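Local coordinates for protein geranylgeranyl pyrophosphate synthase (Geoglobus acetivorans, PDB 5JFQ) that catalyses the stepwise addition of three isopentenyl diphosphate molecules to dimethylallyl diphosphate to form geranylgeranyl diphosphate, with smaller amounts of farnesyl diphosphate, at residues L24-P29 / Y39-G44; R46-I51 / T75-T80; I71-V76 / G181-I186; E121-S126 / R135-L140; A141-E146 / T176-G181. All coordinates share one frame; numbering follows the deposited sequence.

In the fold
The five contacts tie together the helical bundle of a polyprenyl synthase. Contact 1 comes first, its centre about 19 Å from that of the chain, and joins the loop after helix 9-23 to helix 38-42. Contact 2 follows and joins helices 47-58 and 67-88. Contact 3 sets helix 67-88 against helix 165-190; the centres of contacts 2 and 3 are about 6 Å apart. Contact 4 joins helices 105-123 and 130-159. Contact 5 packs helix 130-159 on helix 165-190, its centre about 9 Å from that of contact 3, and both contain Gly181. Contacts 2 and 5 hold residues that probably bind the two substrates. Contact 3 alone is not touched by the second subunit.

Contact 1 (L24-P29 / Y39-G44); sequences LKEQEP and YLKAGG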
# COMPACT_ATOMS: atom_id res chain seq x y z
N LEU B 24 -5.22 13.36 9.38
CA LEU B 24 -5.08 11.95 9.74
C LEU B 24 -5.79 11.66 11.06
O LEU B 24 -5.17 11.19 12.03
CB LEU B 24 -3.61 11.56 9.79
CG LEU B 24 -2.97 11.50 8.39
CD1 LEU B 24 -1.45 11.59 8.47
CD2 LEU B 24 -3.43 10.24 7.64
N LYS B 25 -7.08 11.91 11.09
CA LYS B 25 -7.84 11.70 12.30
C LYS B 25 -7.92 10.21 12.63
O LYS B 25 -7.74 9.35 11.77
CB LYS B 25 -9.25 12.28 12.14
CG LYS B 25 -9.51 13.47 13.01
CD LYS B 25 -9.23 14.76 12.26
CE LYS B 25 -10.35 15.08 11.29
NZ LYS B 25 -10.25 16.45 10.70
N GLU B 26 -8.17 9.92 13.90
CA GLU B 26 -8.59 8.57 14.25
C GLU B 26 -10.07 8.43 13.96
O GLU B 26 -10.83 9.40 13.96
CB GLU B 26 -8.29 8.26 15.72
CG GLU B 26 -6.81 8.15 16.03
CD GLU B 26 -6.53 7.65 17.43
OE1 GLU B 26 -7.13 6.62 17.81
OE2 GLU B 26 -5.72 8.29 18.13
N GLN B 27 -10.49 7.19 13.72
CA GLN B 27 -11.77 6.91 13.10
C GLN B 27 -12.13 5.46 13.45
O GLN B 27 -11.37 4.78 14.14
CB GLN B 27 -11.64 7.20 11.60
CG GLN B 27 -12.85 7.02 10.73
CD GLN B 27 -12.43 6.95 9.27
OE1 GLN B 27 -11.54 7.70 8.85
NE2 GLN B 27 -13.01 6.01 8.51
N GLU B 28 -13.35 4.99 12.99
CA GLU B 28 -13.58 3.57 13.25
C GLU B 28 -13.08 2.73 12.08
O GLU B 28 -12.96 3.22 10.96
CB GLU B 28 -15.06 3.30 13.46
CG GLU B 28 -15.57 3.65 14.86
CD GLU B 28 -15.20 2.58 15.89
OE1 GLU B 28 -15.26 2.88 17.11
OE2 GLU B 28 -14.86 1.44 15.50
N PRO B 29 -12.69 1.45 12.29
CA PRO B 29 -12.53 0.72 13.56
C PRO B 29 -11.39 1.30 14.38
O PRO B 29 -10.27 1.38 13.86
CB PRO B 29 -12.20 -0.70 13.11
CG PRO B 29 -12.56 -0.78 11.68
CD PRO B 29 -12.38 0.60 11.13
N TYR B 39 2.45 5.86 15.49
CA TYR B 39 3.72 6.57 15.30
C TYR B 39 3.51 8.06 15.09
O TYR B 39 4.31 8.87 15.56
CB TYR B 39 4.50 5.98 14.13
CG TYR B 39 5.06 4.59 14.38
CD1 TYR B 39 5.21 4.09 15.68
CD2 TYR B 39 5.44 3.78 13.32
CE1 TYR B 39 5.71 2.84 15.89
CE2 TYR B 39 5.94 2.52 13.53
CZ TYR B 39 6.08 2.05 14.82
OH TYR B 39 6.58 0.78 15.01
N LEU B 40 2.47 8.44 14.34
CA LEU B 40 2.25 9.87 14.11
C LEU B 40 2.08 10.60 15.43
O LEU B 40 2.65 11.67 15.63
CB LEU B 40 1.03 10.10 13.22
CG LEU B 40 1.18 9.60 11.78
CD1 LEU B 40 -0.18 9.43 11.12
CD2 LEU B 40 2.08 10.52 10.95
N LYS B 41 1.33 10.00 16.36
CA LYS B 41 1.20 10.59 17.69
C LYS B 41 2.49 10.47 18.49
O LYS B 41 2.79 11.35 19.30
CB LYS B 41 0.03 9.94 18.44
CG LYS B 41 -1.28 9.99 17.67
CD LYS B 41 -2.49 9.98 18.58
CE LYS B 41 -2.69 8.66 19.28
NZ LYS B 41 -2.97 7.52 18.35
N ALA B 42 3.27 9.40 18.28
CA ALA B 42 4.59 9.31 18.91
C ALA B 42 5.46 10.50 18.52
O ALA B 42 6.32 10.92 19.31
CB ALA B 42 5.28 8.00 18.54
N GLY B 43 5.26 11.04 17.32
CA GLY B 43 5.83 12.32 16.96
C GLY B 43 7.24 12.26 16.42
O GLY B 43 8.19 12.57 17.13
N GLY B 44 7.39 11.87 15.16
CA GLY B 44 8.69 11.89 14.52
C GLY B 44 9.21 13.30 14.29
O GLY B 44 8.59 14.31 14.63
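Leu24 and Glu26 meet Leu40 and Lys41 in a small contact of two parts, one apolar and one ionic. It joins the loop after helix 9-23 to the short helix 38-42, in the N-terminal part of the mainly helical polyprenyl synthase fold. The two segments bury 141 Å² between them.

The apolar pair is buried. Leu24 CD1 meets Leu40 CD1 at 3.6 Å, and the two side chains cross at about a right angle. Each leucine turns one methyl to the other. Their surroundings are shared: Leu24 also packs on Thr75 and Ile122, and Leu40 on Asn78 and Leu115. The pair thus sits over helices 67-88 and 105-123.

The ionic pair lies on the exposed surface. Glu26 runs out extended beyond CG. Lys41 bends at its last two torsions (chi3 -70°, chi4 -63°), which curls the ammonium end round to the carboxylate. Glu26 also packs against Arg37, whose guanidinium donates to the carbonyl of Lys25. Farther along the loop, Pro29 packs on Phe152 of the second subunit.

One carboxylate oxygen takes the whole salt bridge. Lys41 NZ donates to Glu26 OE2 at 2.9 Å. The nitrogen comes from above the carboxylate plane, 57° out of it, and Lys41 CE follows at 3.3 Å from the same Glu26 OE2.

Contact 2 (R46-I51 / T75-T80); sequences RLRPVI and TVHNFT
Arg48 reaches from helix 47-58 across to His77 on helix 67-88 and lies over one face of its imidazole. CB leaves the helix beside the hydroxyl of Ser183. The chain then runs toward His77 and bends at chi3. Arg48 CD sits over the ring, 3.9 Å from His77 CG. It makes a CH-pi contact, with Arg48 CD 4.2 Å from the centroid of the His77 ring. Arg48 NE is 3.8 Å from His77 ND1, and Leu179 packs against Arg48 NE. Arg48 CZ lies 3.5 Å from His77 ND1. Arg48 NH1 lies over the face, offset toward the rim, at 3.0 Å from His77 CE1. This is a stack and not a hydrogen bond: the planes are 17° apart and the centres 3.9 Å apart. NH2 turns away to a weak hydrogen bond with the carbonyl of Thr176.

The imidazole is placed for this by its own first torsion, which sets CG opposite the backbone N (chi1 -176°). Arg48 and His77 probably both bind isopentenyl diphosphate, as in relatives, which would place the stack in the substrate pocket of the prenyl synthase bundle. Replacing Arg48 by a leucine would remove the guanidinium, and the His77 ring would probably be left without its flat partner and freer to turn.

Arg46 passes Asn78 more loosely, with Arg46 NH1 and Asn78 ND2 4.1 Å apart and their planes inclined by 47°. Both nitrogens are donors whose acceptors lie on Glu74: Arg46 NH1 forms a salt bridge with OE2, and Asn78 ND2 bonds the backbone carbonyl.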
# COMPACT_ATOMS: atom_id res chain seq x y z
N ARG B 46 9.58 14.67 11.45
CA ARG B 46 8.87 15.24 10.30
C ARG B 46 9.83 15.80 9.26
O ARG B 46 9.53 16.80 8.61
CB ARG B 46 7.89 16.33 10.73
CG ARG B 46 6.98 15.96 11.88
CD ARG B 46 5.90 15.03 11.41
NE ARG B 46 5.11 14.52 12.53
CZ ARG B 46 5.02 13.23 12.84
NH1 ARG B 46 5.64 12.33 12.10
NH2 ARG B 46 4.29 12.85 13.87
N LEU B 47 10.99 15.16 9.10
CA LEU B 47 12.05 15.74 8.27
C LEU B 47 11.57 15.97 6.84
O LEU B 47 11.63 17.10 6.33
CB LEU B 47 13.26 14.83 8.29
CG LEU B 47 14.57 15.42 7.81
CD1 LEU B 47 14.74 16.82 8.35
CD2 LEU B 47 15.69 14.52 8.32
N ARG B 48 11.11 14.91 6.18
CA ARG B 48 10.71 15.00 4.78
C ARG B 48 9.60 16.03 4.53
O ARG B 48 9.72 16.80 3.57
CB ARG B 48 10.32 13.59 4.29
CG ARG B 48 11.37 12.55 4.62
CD ARG B 48 10.79 11.15 4.75
NE ARG B 48 11.73 10.15 4.25
CZ ARG B 48 12.61 9.50 5.02
NH1 ARG B 48 12.62 9.76 6.32
NH2 ARG B 48 13.45 8.59 4.49
N PRO B 49 8.53 16.10 5.33
CA PRO B 49 7.58 17.22 5.18
C PRO B 49 8.25 18.58 5.16
O PRO B 49 7.92 19.43 4.31
CB PRO B 49 6.67 17.06 6.40
CG PRO B 49 6.75 15.64 6.77
CD PRO B 49 8.06 15.11 6.32
N VAL B 50 9.17 18.83 6.11
CA VAL B 50 9.84 20.12 6.19
C VAL B 50 10.66 20.35 4.93
O VAL B 50 10.74 21.47 4.42
CB VAL B 50 10.71 20.21 7.46
CG1 VAL B 50 11.55 21.47 7.46
CG2 VAL B 50 9.84 20.18 8.69
N ILE B 51 11.27 19.30 4.40
CA ILE B 51 11.97 19.47 3.14
C ILE B 51 10.99 19.87 2.04
O ILE B 51 11.34 20.63 1.13
CB ILE B 51 12.76 18.20 2.80
CG1 ILE B 51 13.79 17.97 3.89
CG2 ILE B 51 13.43 18.32 1.45
CD1 ILE B 51 14.57 16.69 3.79
N THR B 75 3.19 10.52 5.45
CA THR B 75 2.33 9.35 5.58
C THR B 75 2.99 8.11 4.99
O THR B 75 2.99 7.04 5.61
CB THR B 75 0.98 9.65 4.93
OG1 THR B 75 0.54 10.94 5.36
CG2 THR B 75 -0.06 8.60 5.30
N VAL B 76 3.58 8.25 3.80
CA VAL B 76 4.37 7.16 3.23
C VAL B 76 5.47 6.75 4.21
O VAL B 76 5.66 5.55 4.48
CB VAL B 76 4.97 7.54 1.87
CG1 VAL B 76 6.04 6.51 1.46
CG2 VAL B 76 3.88 7.63 0.82
N HIS B 77 6.17 7.72 4.74
CA HIS B 77 7.22 7.40 5.64
C HIS B 77 6.72 6.61 6.80
O HIS B 77 7.33 5.66 7.17
CB HIS B 77 7.95 8.65 6.10
CG HIS B 77 9.12 8.38 6.99
ND1 HIS B 77 10.18 7.60 6.60
CD2 HIS B 77 9.39 8.77 8.25
CE1 HIS B 77 11.05 7.53 7.58
NE2 HIS B 77 10.60 8.23 8.59
N ASN B 78 5.61 7.01 7.37
CA ASN B 78 5.05 6.27 8.50
C ASN B 78 4.55 4.90 8.08
O ASN B 78 4.67 3.92 8.83
CB ASN B 78 3.95 7.07 9.17
CG ASN B 78 4.48 8.11 10.12
OD1 ASN B 78 4.41 7.94 11.34
ND2 ASN B 78 5.03 9.19 9.57
N PHE B 79 3.97 4.80 6.89
CA PHE B 79 3.65 3.50 6.34
C PHE B 79 4.88 2.59 6.37
O PHE B 79 4.81 1.46 6.88
CB PHE B 79 3.12 3.66 4.92
CG PHE B 79 3.56 2.58 3.96
CD1 PHE B 79 3.15 1.27 4.14
CD2 PHE B 79 4.36 2.88 2.89
CE1 PHE B 79 3.56 0.29 3.27
CE2 PHE B 79 4.75 1.90 2.03
CZ PHE B 79 4.36 0.60 2.22
N THR B 80 6.02 3.06 5.84
CA THR B 80 7.19 2.19 5.76
C THR B 80 7.64 1.76 7.15
O THR B 80 7.88 0.58 7.39
CB THR B 80 8.34 2.86 5.00
OG1 THR B 80 8.71 4.08 5.64
CG2 THR B 80 7.95 3.14 3.56

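Contact 3 (I71-V76 / G181-I186); sequences IAIETV and GISASI
Ile73 carries its helix's side of this buried contact and pushes into the facing surface of segment 181-186. The apolar interactions come from its outermost methyl. Ile73 CD1 lies 3.7 Å from Ile182 CG2 and 4.2 Å from Ile186 CG2. CG1 is anti to the carbonyl carbon (chi1 -69°) and CD1 continues extended, which carries the methyl straight to the other helix.

A second group of contacts is carbon against polar atoms. Ile73 CD1 rests on the backbone of Ser183, 3.5 Å from its N. The other branch, Ile73 CG2, faces Ser183 OG at 3.6 Å. That hydroxyl is bonded to the carbonyl of Leu179, one turn back in its own helix, so its methyl neighbour costs it no partner. With Leu179 also touching Ile73, the isoleucine acts as a knob in the hole formed by Leu179, Ile182, Ser183 and Ile186.

The two helices run nearly antiparallel, at 169°, with the segment axes 10.4 Å apart. Helix 47-58 packs alongside, where Thr52 bonds the carbonyl of Ser183. Leu123 of helix 105-123 touches Ala72 and Ile186, and Trp202 of helix 195-221 touches Ile182.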
# COMPACT_ATOMS: atom_id res chain seq x y z
N ILE B 71 2.25 16.29 3.82
CA ILE B 71 1.59 15.29 4.65
C ILE B 71 1.61 13.94 3.96
O ILE B 71 1.78 12.90 4.61
CB ILE B 71 0.17 15.76 5.00
CG1 ILE B 71 0.25 17.08 5.77
CG2 ILE B 71 -0.60 14.71 5.80
CD1 ILE B 71 1.26 17.05 6.91
N ALA B 72 1.50 13.91 2.62
CA ALA B 72 1.42 12.62 1.95
C ALA B 72 2.73 11.86 2.06
O ALA B 72 2.73 10.65 2.32
CB ALA B 72 1.05 12.79 0.48
N ILE B 73 3.85 12.55 1.87
CA ILE B 73 5.14 11.89 1.97
C ILE B 73 5.42 11.43 3.40
O ILE B 73 5.93 10.33 3.62
CB ILE B 73 6.22 12.83 1.42
CG1 ILE B 73 6.02 12.96 -0.08
CG2 ILE B 73 7.61 12.32 1.80
CD1 ILE B 73 7.18 13.55 -0.79
N GLU B 74 5.05 12.25 4.40
CA GLU B 74 5.22 11.80 5.78
C GLU B 74 4.38 10.57 6.05
O GLU B 74 4.79 9.67 6.79
CB GLU B 74 4.85 12.91 6.77
CG GLU B 74 4.98 12.50 8.24
CD GLU B 74 6.43 12.36 8.70
OE1 GLU B 74 7.34 12.67 7.92
OE2 GLU B 74 6.66 11.94 9.85
N THR B 75 3.19 10.52 5.45
CA THR B 75 2.33 9.35 5.58
C THR B 75 2.99 8.11 4.99
O THR B 75 2.99 7.04 5.61
CB THR B 75 0.98 9.65 4.93
OG1 THR B 75 0.54 10.94 5.36
CG2 THR B 75 -0.06 8.60 5.30
N VAL B 76 3.58 8.25 3.80
CA VAL B 76 4.37 7.16 3.23
C VAL B 76 5.47 6.75 4.21
O VAL B 76 5.66 5.55 4.48
CB VAL B 76 4.97 7.54 1.87
CG1 VAL B 76 6.04 6.51 1.46
CG2 VAL B 76 3.88 7.63 0.82
N GLY B 181 14.40 12.38 -1.81
CA GLY B 181 14.44 13.10 -3.08
C GLY B 181 13.09 13.67 -3.49
O GLY B 181 13.00 14.83 -3.93
N ILE B 182 12.03 12.88 -3.37
CA ILE B 182 10.73 13.36 -3.84
C ILE B 182 10.17 14.38 -2.87
O ILE B 182 9.39 15.26 -3.28
CB ILE B 182 9.76 12.19 -4.07
CG1 ILE B 182 8.45 12.74 -4.65
CG2 ILE B 182 9.50 11.44 -2.79
CD1 ILE B 182 7.59 11.73 -5.31
N SER B 183 10.55 14.32 -1.59
CA SER B 183 10.24 15.40 -0.65
C SER B 183 10.61 16.76 -1.24
O SER B 183 9.80 17.69 -1.26
CB SER B 183 10.99 15.20 0.67
OG SER B 183 10.78 13.90 1.18
N ALA B 184 11.85 16.89 -1.72
CA ALA B 184 12.30 18.12 -2.35
C ALA B 184 11.82 18.23 -3.79
O ALA B 184 11.50 19.32 -4.27
CB ALA B 184 13.83 18.20 -2.31
N SER B 185 11.74 17.09 -4.48
CA SER B 185 11.34 17.11 -5.88
C SER B 185 9.90 17.58 -6.03
O SER B 185 9.60 18.34 -6.95
CB SER B 185 11.50 15.72 -6.48
OG SER B 185 12.21 15.77 -7.69
N ILE B 186 9.01 17.16 -5.14
CA ILE B 186 7.59 17.18 -5.48
C ILE B 186 7.04 18.60 -5.65
O ILE B 186 6.15 18.78 -6.50
CB ILE B 186 6.75 16.36 -4.48
CG1 ILE B 186 5.39 16.01 -5.11
CG2 ILE B 186 6.57 17.04 -3.12
CD1 ILE B 186 4.47 15.19 -4.21

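Contact 4 (E121-S126 / R135-L140); sequences EILSMS and RAVSKL
Leu123 points its two methyls at Ala136, Val137 and Leu140, one face of the next helix. Its CG stands anti to the backbone N (chi1 175°), which sends the isobutyl group out from helix 105-123 toward helix 130-159. The methyls divide the work. Leu123 CD2 reaches both Val137 and Leu140: it is 3.5 Å from Val137 CG2 and 3.7 Å from Leu140 CD2. Leu123 CD1 looks to Ala136 CB at 4.2 Å. The side chains of Leu123 and Val137 cross obliquely. Val137 uses its CG2 branch here, the one lying beside its backbone N.

With an alanine in place of Leu123, both methyls would be gone and a gap would probably open against Val137 and Leu140.

A type I beta turn spans Leu123 to Ser126, closed by Ser126 N to Leu123 O at 3.0 Å. Ser124 OG donates to Glu121 O at 2.8 Å, from above the carbonyl plane. These two consecutive helices also meet the dimer partner, where Val137 packs on Val137 of the second subunit.

The side chains meet through hydrocarbon, and Leu123 CD2 also rests on the carbonyl oxygen of Ala136. The contact therefore depends on shape and burial, while Ser124 OG is satisfied within its own segment and the Glu121 carboxylate pairs with Arg142 of the second subunit.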
# COMPACT_ATOMS: atom_id res chain seq x y z
N GLU B 121 -4.58 9.59 -1.08
CA GLU B 121 -5.77 10.43 -1.01
C GLU B 121 -5.39 11.84 -0.60
O GLU B 121 -5.98 12.81 -1.09
CB GLU B 121 -6.80 9.85 -0.05
CG GLU B 121 -8.05 10.68 0.01
CD GLU B 121 -9.04 10.23 1.06
OE1 GLU B 121 -8.78 9.21 1.72
OE2 GLU B 121 -10.07 10.91 1.20
N ILE B 122 -4.40 11.98 0.28
CA ILE B 122 -4.01 13.32 0.70
C ILE B 122 -3.28 14.04 -0.43
O ILE B 122 -3.61 15.18 -0.77
CB ILE B 122 -3.19 13.25 1.99
CG1 ILE B 122 -4.10 12.78 3.12
CG2 ILE B 122 -2.56 14.61 2.28
CD1 ILE B 122 -3.34 12.27 4.36
N LEU B 123 -2.31 13.36 -1.06
CA LEU B 123 -1.62 13.95 -2.20
C LEU B 123 -2.60 14.52 -3.21
O LEU B 123 -2.42 15.64 -3.69
CB LEU B 123 -0.72 12.91 -2.87
CG LEU B 123 -0.02 13.37 -4.15
CD1 LEU B 123 0.83 14.59 -3.88
CD2 LEU B 123 0.85 12.27 -4.70
N SER B 124 -3.66 13.77 -3.52
CA SER B 124 -4.63 14.13 -4.54
C SER B 124 -5.45 15.35 -4.17
O SER B 124 -6.12 15.90 -5.05
CB SER B 124 -5.56 12.95 -4.83
OG SER B 124 -6.61 12.88 -3.86
N MET B 125 -5.42 15.76 -2.91
CA MET B 125 -6.11 16.97 -2.49
C MET B 125 -5.35 18.24 -2.85
O MET B 125 -5.84 19.33 -2.53
CB MET B 125 -6.34 16.97 -0.98
CG MET B 125 -7.07 15.79 -0.44
SD MET B 125 -7.08 15.89 1.36
CE MET B 125 -7.62 14.24 1.79
N SER B 126 -4.18 18.12 -3.47
CA SER B 126 -3.31 19.28 -3.62
C SER B 126 -3.96 20.38 -4.44
O SER B 126 -4.67 20.12 -5.42
CB SER B 126 -1.98 18.86 -4.25
OG SER B 126 -1.17 18.20 -3.30
N ARG B 135 1.22 13.64 -12.36
CA ARG B 135 2.66 13.38 -12.34
C ARG B 135 3.19 13.16 -10.93
O ARG B 135 4.06 12.31 -10.72
CB ARG B 135 3.40 14.52 -13.02
CG ARG B 135 3.35 14.45 -14.54
CD ARG B 135 3.87 15.74 -15.17
NE ARG B 135 5.23 16.07 -14.75
CZ ARG B 135 5.60 17.27 -14.29
NH1 ARG B 135 4.71 18.26 -14.18
NH2 ARG B 135 6.86 17.48 -13.95
N ALA B 136 2.67 13.90 -9.94
CA ALA B 136 3.13 13.72 -8.57
C ALA B 136 2.70 12.36 -8.03
O ALA B 136 3.46 11.70 -7.31
CB ALA B 136 2.59 14.82 -7.66
N VAL B 137 1.48 11.93 -8.36
CA VAL B 137 1.06 10.60 -7.93
C VAL B 137 1.93 9.53 -8.58
O VAL B 137 2.38 8.58 -7.92
CB VAL B 137 -0.44 10.41 -8.23
CG1 VAL B 137 -0.82 8.95 -8.16
CG2 VAL B 137 -1.27 11.25 -7.27
N SER B 138 2.22 9.69 -9.87
CA SER B 138 3.03 8.72 -10.60
C SER B 138 4.44 8.61 -10.02
O SER B 138 4.98 7.50 -9.86
CB SER B 138 3.10 9.11 -12.07
OG SER B 138 4.02 8.29 -12.76
N LYS B 139 5.04 9.76 -9.71
CA LYS B 139 6.41 9.78 -9.19
C LYS B 139 6.47 9.22 -7.77
O LYS B 139 7.37 8.43 -7.45
CB LYS B 139 6.95 11.20 -9.28
CG LYS B 139 7.19 11.64 -10.75
CD LYS B 139 7.33 13.16 -10.89
CE LYS B 139 7.44 13.61 -12.35
NZ LYS B 139 8.77 13.39 -12.99
N LEU B 140 5.52 9.60 -6.92
CA LEU B 140 5.47 9.08 -5.56
C LEU B 140 5.17 7.59 -5.53
O LEU B 140 5.64 6.88 -4.63
CB LEU B 140 4.43 9.83 -4.75
CG LEU B 140 4.20 9.30 -3.34
CD1 LEU B 140 5.47 9.37 -2.50
CD2 LEU B 140 3.08 10.05 -2.68

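Contact 5 (A141-E146 / T176-G181); sequences ARVCVE and TGVLIG
Val143 packs against Val178 and Leu179 in the buried part of this helix pair, while Glu146 forms its partly exposed side. Helices 130-159 and 165-190 run nearly antiparallel here, at 164°, and the segment axes approach to 8.9 Å. The CA atoms of Val143 and Val178 are 6.0 Å apart, close enough for two valines to touch.

On the buried side one methyl does the touching. Val143 CG1 is 4.0 Å from Val178 CG2 and 3.9 Å from Leu179 CD1. The two valines slide past each other in opposite directions, whereas Leu179 crosses Val143 at about a right angle. Leu179 puts CD1 on Val143 while its CD2 faces Arg48 and His77, so this packing borders the probable isopentenyl diphosphate site.

The other side rests on a single, smaller contact. Glu146 bends at chi2 and crosses Val178, bringing Glu146 OE1 to 3.8 Å from Val178 CG1. This is simple packing. The same oxygen has a salt bridge to Arg173, one of the residues of helix 165-190.

That helix is kinked at Leu179 and Ile180, about one turn after Thr176, which probably binds dimethylallyl diphosphate. The N atoms of Leu179 and Ile180 lack bonds to the turn before, and Ile180 N to Gly177 O is weak. Gly181 N to Gly177 O, at 2.7 Å, resumes the helical pattern.

Across the segments the valines and leucine supply apolar contact without direction. The charge of Glu146 is met by Arg173, which gives the partly exposed side an ionic tie between the same two helices.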
# COMPACT_ATOMS: atom_id res chain seq x y z
N ALA B 141 4.40 7.10 -6.49
CA ALA B 141 4.12 5.67 -6.50
C ALA B 141 5.34 4.88 -6.95
O ALA B 141 5.58 3.77 -6.45
CB ALA B 141 2.90 5.39 -7.39
N ARG B 142 6.10 5.41 -7.91
CA ARG B 142 7.34 4.76 -8.31
C ARG B 142 8.34 4.78 -7.17
O ARG B 142 9.09 3.81 -6.95
CB ARG B 142 7.92 5.47 -9.53
CG ARG B 142 7.28 5.08 -10.83
CD ARG B 142 8.26 4.26 -11.70
NE ARG B 142 9.02 3.26 -10.95
CZ ARG B 142 8.68 1.98 -10.82
NH1 ARG B 142 7.58 1.50 -11.38
NH2 ARG B 142 9.46 1.16 -10.12
N VAL B 143 8.38 5.90 -6.46
CA VAL B 143 9.19 6.03 -5.26
C VAL B 143 8.83 4.93 -4.27
O VAL B 143 9.72 4.25 -3.73
CB VAL B 143 8.98 7.45 -4.67
CG1 VAL B 143 9.37 7.53 -3.22
CG2 VAL B 143 9.73 8.47 -5.51
N CYS B 144 7.54 4.69 -4.07
CA CYS B 144 7.10 3.65 -3.15
C CYS B 144 7.52 2.27 -3.65
O CYS B 144 7.89 1.40 -2.85
CB CYS B 144 5.59 3.74 -2.95
SG CYS B 144 5.06 5.22 -2.05
N VAL B 145 7.46 2.04 -4.96
CA VAL B 145 7.95 0.77 -5.49
C VAL B 145 9.42 0.61 -5.15
O VAL B 145 9.87 -0.48 -4.77
CB VAL B 145 7.71 0.69 -7.01
CG1 VAL B 145 8.39 -0.54 -7.59
CG2 VAL B 145 6.21 0.68 -7.32
N GLU B 146 10.19 1.69 -5.25
CA GLU B 146 11.63 1.59 -5.05
C GLU B 146 11.98 1.38 -3.58
O GLU B 146 12.88 0.59 -3.27
CB GLU B 146 12.33 2.82 -5.60
CG GLU B 146 12.37 2.84 -7.12
CD GLU B 146 13.64 3.46 -7.65
OE1 GLU B 146 13.68 4.69 -7.81
OE2 GLU B 146 14.62 2.70 -7.88
N THR B 176 16.02 4.73 1.65
CA THR B 176 15.75 5.97 2.36
C THR B 176 16.00 7.24 1.53
O THR B 176 15.59 8.32 1.96
CB THR B 176 16.58 6.03 3.65
OG1 THR B 176 17.97 5.92 3.33
CG2 THR B 176 16.19 4.88 4.61
N GLY B 177 16.59 7.13 0.34
CA GLY B 177 16.96 8.29 -0.44
C GLY B 177 15.86 8.87 -1.30
O GLY B 177 15.58 10.08 -1.22
N VAL B 178 15.21 8.04 -2.13
CA VAL B 178 14.20 8.56 -3.06
C VAL B 178 13.05 9.21 -2.30
O VAL B 178 12.53 10.23 -2.74
CB VAL B 178 13.69 7.47 -4.02
CG1 VAL B 178 14.78 7.07 -5.03
CG2 VAL B 178 13.11 6.26 -3.27
N LEU B 179 12.63 8.64 -1.17
CA LEU B 179 11.59 9.34 -0.43
C LEU B 179 12.08 10.71 0.03
O LEU B 179 11.29 11.64 0.17
CB LEU B 179 11.09 8.53 0.76
CG LEU B 179 9.78 9.07 1.34
CD1 LEU B 179 8.71 9.07 0.28
CD2 LEU B 179 9.32 8.29 2.55
N ILE B 180 13.39 10.86 0.24
CA ILE B 180 13.88 12.18 0.57
C ILE B 180 14.04 13.01 -0.69
O ILE B 180 13.81 14.22 -0.67
CB ILE B 180 15.19 12.10 1.36
CG1 ILE B 180 14.97 11.20 2.58
CG2 ILE B 180 15.61 13.49 1.79
CD1 ILE B 180 16.15 11.11 3.53
N GLY B 181 14.40 12.38 -1.81
CA GLY B 181 14.44 13.10 -3.08
C GLY B 181 13.09 13.67 -3.49
O GLY B 181 13.00 14.83 -3.93